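TRAS1 ORF2p (PDB 1WDU) forms the N-terminal endonuclease domain of a telomere-specific non-LTR retrotransposon protein and probably cuts DNA at the target site. Local coordinates at residues 92-106 with 109-123. The protein carries 1 engineered substitution. Sequence-based numbering, arbitrary orientation.
Sequences LDVIQYPQLTTNNIV and GIRTRAWEITLVSYY. With PO4 (phosphate ion), chain C.
Asp93, Val94 and Ile95 pair antiparallel with Arg111, Ile110 and Gly109, their short strands 4.7 Å apart at closest approach and running at 155°, while Ile105 and Val106 pair in the same sense with Tyr122 and Ser121. At the first pairing, Gly109 and Ile95 exchange backbone N-H...O bonds. With no side chain on Gly109, the CG2 of Ile95 settles 3.6 Å from Gly109 CA, and the Tyr97 ring brings its CE1 edge close to the glycine N. Leu92 holds CG anti to its own backbone N (chi1 -175°), which carries its two methyls over the strand beside it: CD2 lies 3.6 Å from Ile110 CG2, and CD1 is 3.5 Å from Thr112 CG2. Trimming this leucine to an alanine removes both methyls and is likely to leave the CG2 groups of Ile110 and Thr112 without this apolar cover. On the face shared with Ile95, the side chains of Asp93 and Arg111 touch only at CB, below the backbone bond from Arg111 N to Asp93 O; the extended arginine goes on to a salt bridge from NH1 to Glu116 OE1 on the anti side of the carboxylate.

At the other end, Asn104 grips Tyr123 twice. Its backbone O accepts from Tyr123 N, and its ND2 donates to Tyr123 O (2.9 Å) with that oxygen near the amide plane, while ND2 also reaches Glu125. Ile105 CG2 packs 3.7 Å from Tyr122 CB. The Tyr123 hydroxyl donates to O3 of a phosphate ion (2.8 Å), which His234 binds too; the ion probably came from the crystallisation liquor.

Together these pairings make two consecutive hairpins sharing strand 105-111, at one side of a sheet of the alpha/beta sandwich. Ile105 faces helix 131-142, Ser121 OG bonds to Ile51 and Gln52 at the other sheet's strand 48-52, and strand 116-123 continues the sheet in parallel to strand 149-154.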
# COMPACT_ATOMS: atom_id res chain seq x y z
N LEU A 92 12.84 -12.45 -6.73
CA LEU A 92 12.87 -11.78 -5.43
C LEU A 92 12.51 -12.74 -4.29
O LEU A 92 11.51 -13.45 -4.35
CB LEU A 92 11.89 -10.61 -5.45
CG LEU A 92 11.84 -9.70 -4.22
CD1 LEU A 92 13.25 -9.18 -3.92
CD2 LEU A 92 10.87 -8.55 -4.48
N ASP A 93 13.33 -12.75 -3.24
CA ASP A 93 13.08 -13.59 -2.08
C ASP A 93 11.90 -13.03 -1.29
O ASP A 93 11.86 -11.83 -0.98
CB ASP A 93 14.33 -13.64 -1.18
CG ASP A 93 15.26 -14.81 -1.52
OD1 ASP A 93 15.48 -15.07 -2.72
OD2 ASP A 93 15.77 -15.45 -0.58
N VAL A 94 10.96 -13.89 -0.95
CA VAL A 94 9.77 -13.48 -0.22
C VAL A 94 9.53 -14.29 1.04
O VAL A 94 9.81 -15.50 1.09
CB VAL A 94 8.52 -13.59 -1.13
CG1 VAL A 94 7.26 -13.42 -0.32
CG2 VAL A 94 8.59 -12.54 -2.23
N ILE A 95 9.03 -13.63 2.08
CA ILE A 95 8.73 -14.30 3.33
C ILE A 95 7.36 -13.84 3.82
O ILE A 95 7.09 -12.64 3.89
CB ILE A 95 9.80 -14.02 4.41
CG1 ILE A 95 9.23 -14.31 5.79
CG2 ILE A 95 10.31 -12.60 4.30
CD1 ILE A 95 10.24 -14.24 6.89
N GLN A 96 6.52 -14.80 4.17
CA GLN A 96 5.17 -14.51 4.65
C GLN A 96 5.07 -14.43 6.17
O GLN A 96 5.79 -15.13 6.89
CB GLN A 96 4.18 -15.58 4.18
CG GLN A 96 4.19 -15.88 2.70
CD GLN A 96 3.14 -16.92 2.33
OE1 GLN A 96 1.95 -16.69 2.49
NE2 GLN A 96 3.59 -18.07 1.85
N TYR A 97 4.16 -13.59 6.65
CA TYR A 97 3.95 -13.45 8.08
C TYR A 97 2.47 -13.66 8.41
O TYR A 97 1.73 -12.71 8.66
CB TYR A 97 4.41 -12.08 8.56
CG TYR A 97 5.89 -11.85 8.34
CD1 TYR A 97 6.34 -11.10 7.25
CD2 TYR A 97 6.84 -12.42 9.20
CE1 TYR A 97 7.71 -10.90 7.03
CE2 TYR A 97 8.20 -12.24 8.99
CZ TYR A 97 8.63 -11.48 7.91
OH TYR A 97 9.98 -11.27 7.72
N PRO A 98 2.02 -14.92 8.41
CA PRO A 98 0.63 -15.28 8.71
C PRO A 98 0.13 -14.65 10.01
O PRO A 98 -1.02 -14.25 10.11
CB PRO A 98 0.67 -16.81 8.78
CG PRO A 98 1.79 -17.17 7.86
CD PRO A 98 2.84 -16.13 8.18
N GLN A 99 1.01 -14.56 11.01
CA GLN A 99 0.64 -13.99 12.30
C GLN A 99 0.27 -12.51 12.22
O GLN A 99 -0.50 -12.01 13.04
CB GLN A 99 1.78 -14.16 13.31
CG GLN A 99 2.04 -15.60 13.71
CD GLN A 99 0.83 -16.25 14.37
OE1 GLN A 99 0.41 -15.85 15.46
NE2 GLN A 99 0.26 -17.24 13.70
N LEU A 100 0.84 -11.80 11.25
CA LEU A 100 0.59 -10.37 11.14
C LEU A 100 -0.53 -10.02 10.17
O LEU A 100 -1.10 -8.93 10.24
CB LEU A 100 1.86 -9.65 10.72
CG LEU A 100 3.04 -9.87 11.66
CD1 LEU A 100 4.30 -9.24 11.06
CD2 LEU A 100 2.72 -9.28 13.02
N THR A 101 -0.83 -10.94 9.27
CA THR A 101 -1.86 -10.70 8.27
C THR A 101 -3.25 -10.91 8.84
O THR A 101 -3.50 -11.85 9.60
CB THR A 101 -1.66 -11.63 7.06
OG1 THR A 101 -1.91 -12.99 7.44
CG2 THR A 101 -0.23 -11.52 6.54
N THR A 102 -4.16 -10.01 8.48
CA THR A 102 -5.54 -10.06 8.95
C THR A 102 -6.49 -9.88 7.77
O THR A 102 -6.11 -10.06 6.61
CB THR A 102 -5.83 -8.92 9.94
OG1 THR A 102 -5.80 -7.66 9.24
CG2 THR A 102 -4.78 -8.91 11.06
N ASN A 103 -7.73 -9.53 8.08
CA ASN A 103 -8.75 -9.31 7.06
C ASN A 103 -8.59 -7.93 6.42
O ASN A 103 -9.23 -7.64 5.41
CB ASN A 103 -10.15 -9.42 7.67
CG ASN A 103 -10.44 -10.81 8.23
OD1 ASN A 103 -11.39 -11.47 7.81
ND2 ASN A 103 -9.62 -11.26 9.18
N ASN A 104 -7.75 -7.09 7.01
CA ASN A 104 -7.53 -5.74 6.49
C ASN A 104 -6.10 -5.44 6.07
O ASN A 104 -5.86 -4.49 5.33
CB ASN A 104 -7.97 -4.69 7.53
CG ASN A 104 -9.46 -4.72 7.79
OD1 ASN A 104 -9.94 -5.43 8.67
ND2 ASN A 104 -10.20 -3.94 7.00
N ILE A 105 -5.15 -6.23 6.56
CA ILE A 105 -3.76 -6.01 6.18
C ILE A 105 -3.05 -7.31 5.85
O ILE A 105 -3.38 -8.38 6.38
CB ILE A 105 -2.92 -5.28 7.29
CG1 ILE A 105 -2.54 -6.27 8.39
CG2 ILE A 105 -3.69 -4.08 7.86
CD1 ILE A 105 -1.50 -5.71 9.35
N VAL A 106 -2.08 -7.20 4.94
CA VAL A 106 -1.28 -8.34 4.55
C VAL A 106 0.16 -7.84 4.64
O VAL A 106 0.51 -6.76 4.13
CB VAL A 106 -1.66 -8.87 3.13
CG1 VAL A 106 -1.34 -7.83 2.07
CG2 VAL A 106 -0.93 -10.19 2.86
N GLY A 109 7.57 -9.83 3.64
CA GLY A 109 8.94 -9.35 3.57
C GLY A 109 9.57 -9.70 2.23
O GLY A 109 9.22 -10.72 1.62
N ILE A 110 10.46 -8.84 1.75
CA ILE A 110 11.19 -9.07 0.50
C ILE A 110 12.66 -8.93 0.87
O ILE A 110 13.03 -8.08 1.69
CB ILE A 110 10.85 -8.05 -0.62
CG1 ILE A 110 10.99 -6.62 -0.10
CG2 ILE A 110 9.45 -8.32 -1.18
CD1 ILE A 110 10.68 -5.58 -1.17
N ARG A 111 13.50 -9.75 0.26
CA ARG A 111 14.92 -9.73 0.59
C ARG A 111 15.83 -9.82 -0.63
O ARG A 111 15.52 -10.53 -1.59
CB ARG A 111 15.19 -10.89 1.55
CG ARG A 111 16.64 -11.12 1.92
CD ARG A 111 16.78 -12.49 2.57
NE ARG A 111 18.18 -12.91 2.70
CZ ARG A 111 19.04 -12.40 3.57
NH1 ARG A 111 18.66 -11.45 4.41
NH2 ARG A 111 20.29 -12.85 3.61
N THR A 112 16.93 -9.09 -0.57
CA THR A 112 17.96 -9.08 -1.61
C THR A 112 19.29 -8.90 -0.88
O THR A 112 19.30 -8.69 0.34
CB THR A 112 17.79 -7.90 -2.61
OG1 THR A 112 17.93 -6.66 -1.92
CG2 THR A 112 16.43 -7.96 -3.28
N ARG A 113 20.41 -8.98 -1.60
CA ARG A 113 21.73 -8.81 -0.98
C ARG A 113 21.78 -7.45 -0.29
O ARG A 113 22.32 -7.31 0.81
CB ARG A 113 22.85 -8.86 -2.03
CG ARG A 113 23.53 -10.21 -2.24
CD ARG A 113 22.76 -11.11 -3.20
NE ARG A 113 23.66 -11.97 -3.97
CZ ARG A 113 23.27 -12.78 -4.95
NH1 ARG A 113 21.99 -12.85 -5.28
NH2 ARG A 113 24.17 -13.51 -5.60
N ALA A 114 21.20 -6.46 -0.96
CA ALA A 114 21.16 -5.08 -0.48
C ALA A 114 20.39 -4.84 0.82
O ALA A 114 20.80 -4.02 1.64
CB ALA A 114 20.61 -4.19 -1.58
N TRP A 115 19.27 -5.53 1.00
CA TRP A 115 18.46 -5.34 2.20
C TRP A 115 17.30 -6.32 2.35
O TRP A 115 17.11 -7.21 1.53
CB TRP A 115 17.90 -3.91 2.21
CG TRP A 115 17.42 -3.39 0.87
CD1 TRP A 115 17.84 -2.25 0.25
CD2 TRP A 115 16.42 -3.97 0.00
NE1 TRP A 115 17.18 -2.08 -0.94
CE2 TRP A 115 16.30 -3.12 -1.12
CE3 TRP A 115 15.62 -5.12 0.07
CZ2 TRP A 115 15.41 -3.38 -2.17
CZ3 TRP A 115 14.74 -5.38 -0.98
CH2 TRP A 115 14.64 -4.52 -2.08
N GLU A 116 16.54 -6.14 3.42
CA GLU A 116 15.36 -6.95 3.69
C GLU A 116 14.29 -5.97 4.14
O GLU A 116 14.45 -5.29 5.16
CB GLU A 116 15.63 -7.98 4.78
CG GLU A 116 14.56 -9.06 4.85
CD GLU A 116 14.90 -10.17 5.83
OE1 GLU A 116 16.08 -10.56 5.88
OE2 GLU A 116 13.98 -10.65 6.53
N ILE A 117 13.20 -5.89 3.38
CA ILE A 117 12.13 -4.96 3.68
C ILE A 117 10.77 -5.61 3.95
O ILE A 117 10.31 -6.47 3.20
CB ILE A 117 11.97 -3.95 2.51
CG1 ILE A 117 13.28 -3.17 2.34
CG2 ILE A 117 10.81 -3.00 2.76
CD1 ILE A 117 13.25 -2.16 1.23
N THR A 118 10.13 -5.19 5.04
CA THR A 118 8.82 -5.70 5.40
C THR A 118 7.81 -4.76 4.72
O THR A 118 7.80 -3.55 4.96
CB THR A 118 8.61 -5.66 6.93
OG1 THR A 118 9.64 -6.42 7.57
CG2 THR A 118 7.25 -6.26 7.31
N LEU A 119 6.97 -5.33 3.87
CA LEU A 119 5.97 -4.56 3.13
C LEU A 119 4.57 -4.82 3.64
O LEU A 119 4.24 -5.92 4.06
CB LEU A 119 5.98 -4.93 1.65
CG LEU A 119 7.21 -4.63 0.80
CD1 LEU A 119 7.09 -5.37 -0.52
CD2 LEU A 119 7.33 -3.12 0.59
N VAL A 120 3.72 -3.81 3.60
CA VAL A 120 2.37 -4.04 4.04
C VAL A 120 1.36 -3.30 3.18
O VAL A 120 1.56 -2.14 2.83
CB VAL A 120 2.20 -3.71 5.55
CG1 VAL A 120 3.18 -2.67 5.96
CG2 VAL A 120 0.76 -3.27 5.85
N SER A 121 0.30 -4.01 2.81
CA SER A 121 -0.78 -3.43 2.03
C SER A 121 -1.97 -3.47 2.97
O SER A 121 -2.26 -4.50 3.57
CB SER A 121 -1.06 -4.25 0.76
OG SER A 121 -2.09 -3.66 -0.01
N TYR A 122 -2.66 -2.34 3.09
CA TYR A 122 -3.79 -2.25 4.00
C TYR A 122 -5.01 -1.55 3.39
O TYR A 122 -4.90 -0.81 2.41
CB TYR A 122 -3.38 -1.49 5.25
CG TYR A 122 -3.09 -0.02 5.00
CD1 TYR A 122 -1.79 0.44 4.76
CD2 TYR A 122 -4.13 0.92 5.01
CE1 TYR A 122 -1.53 1.79 4.54
CE2 TYR A 122 -3.88 2.28 4.78
CZ TYR A 122 -2.58 2.71 4.55
OH TYR A 122 -2.35 4.05 4.34
N TYR A 123 -6.15 -1.79 4.02
CA TYR A 123 -7.42 -1.19 3.63
C TYR A 123 -8.31 -1.05 4.87
O TYR A 123 -8.62 -2.03 5.55
CB TYR A 123 -8.11 -2.04 2.57
CG TYR A 123 -9.48 -1.52 2.21
CD1 TYR A 123 -10.63 -2.06 2.78
CD2 TYR A 123 -9.63 -0.44 1.34
CE1 TYR A 123 -11.88 -1.54 2.51
CE2 TYR A 123 -10.87 0.09 1.06
CZ TYR A 123 -12.00 -0.46 1.64
OH TYR A 123 -13.24 0.06 1.37
P PO4 C . -13.57 2.29 -1.16
O1 PO4 C . -15.07 2.24 -0.71
O2 PO4 C . -13.31 3.27 -2.28
O3 PO4 C . -12.63 2.40 0.05
O4 PO4 C . -13.31 0.88 -1.74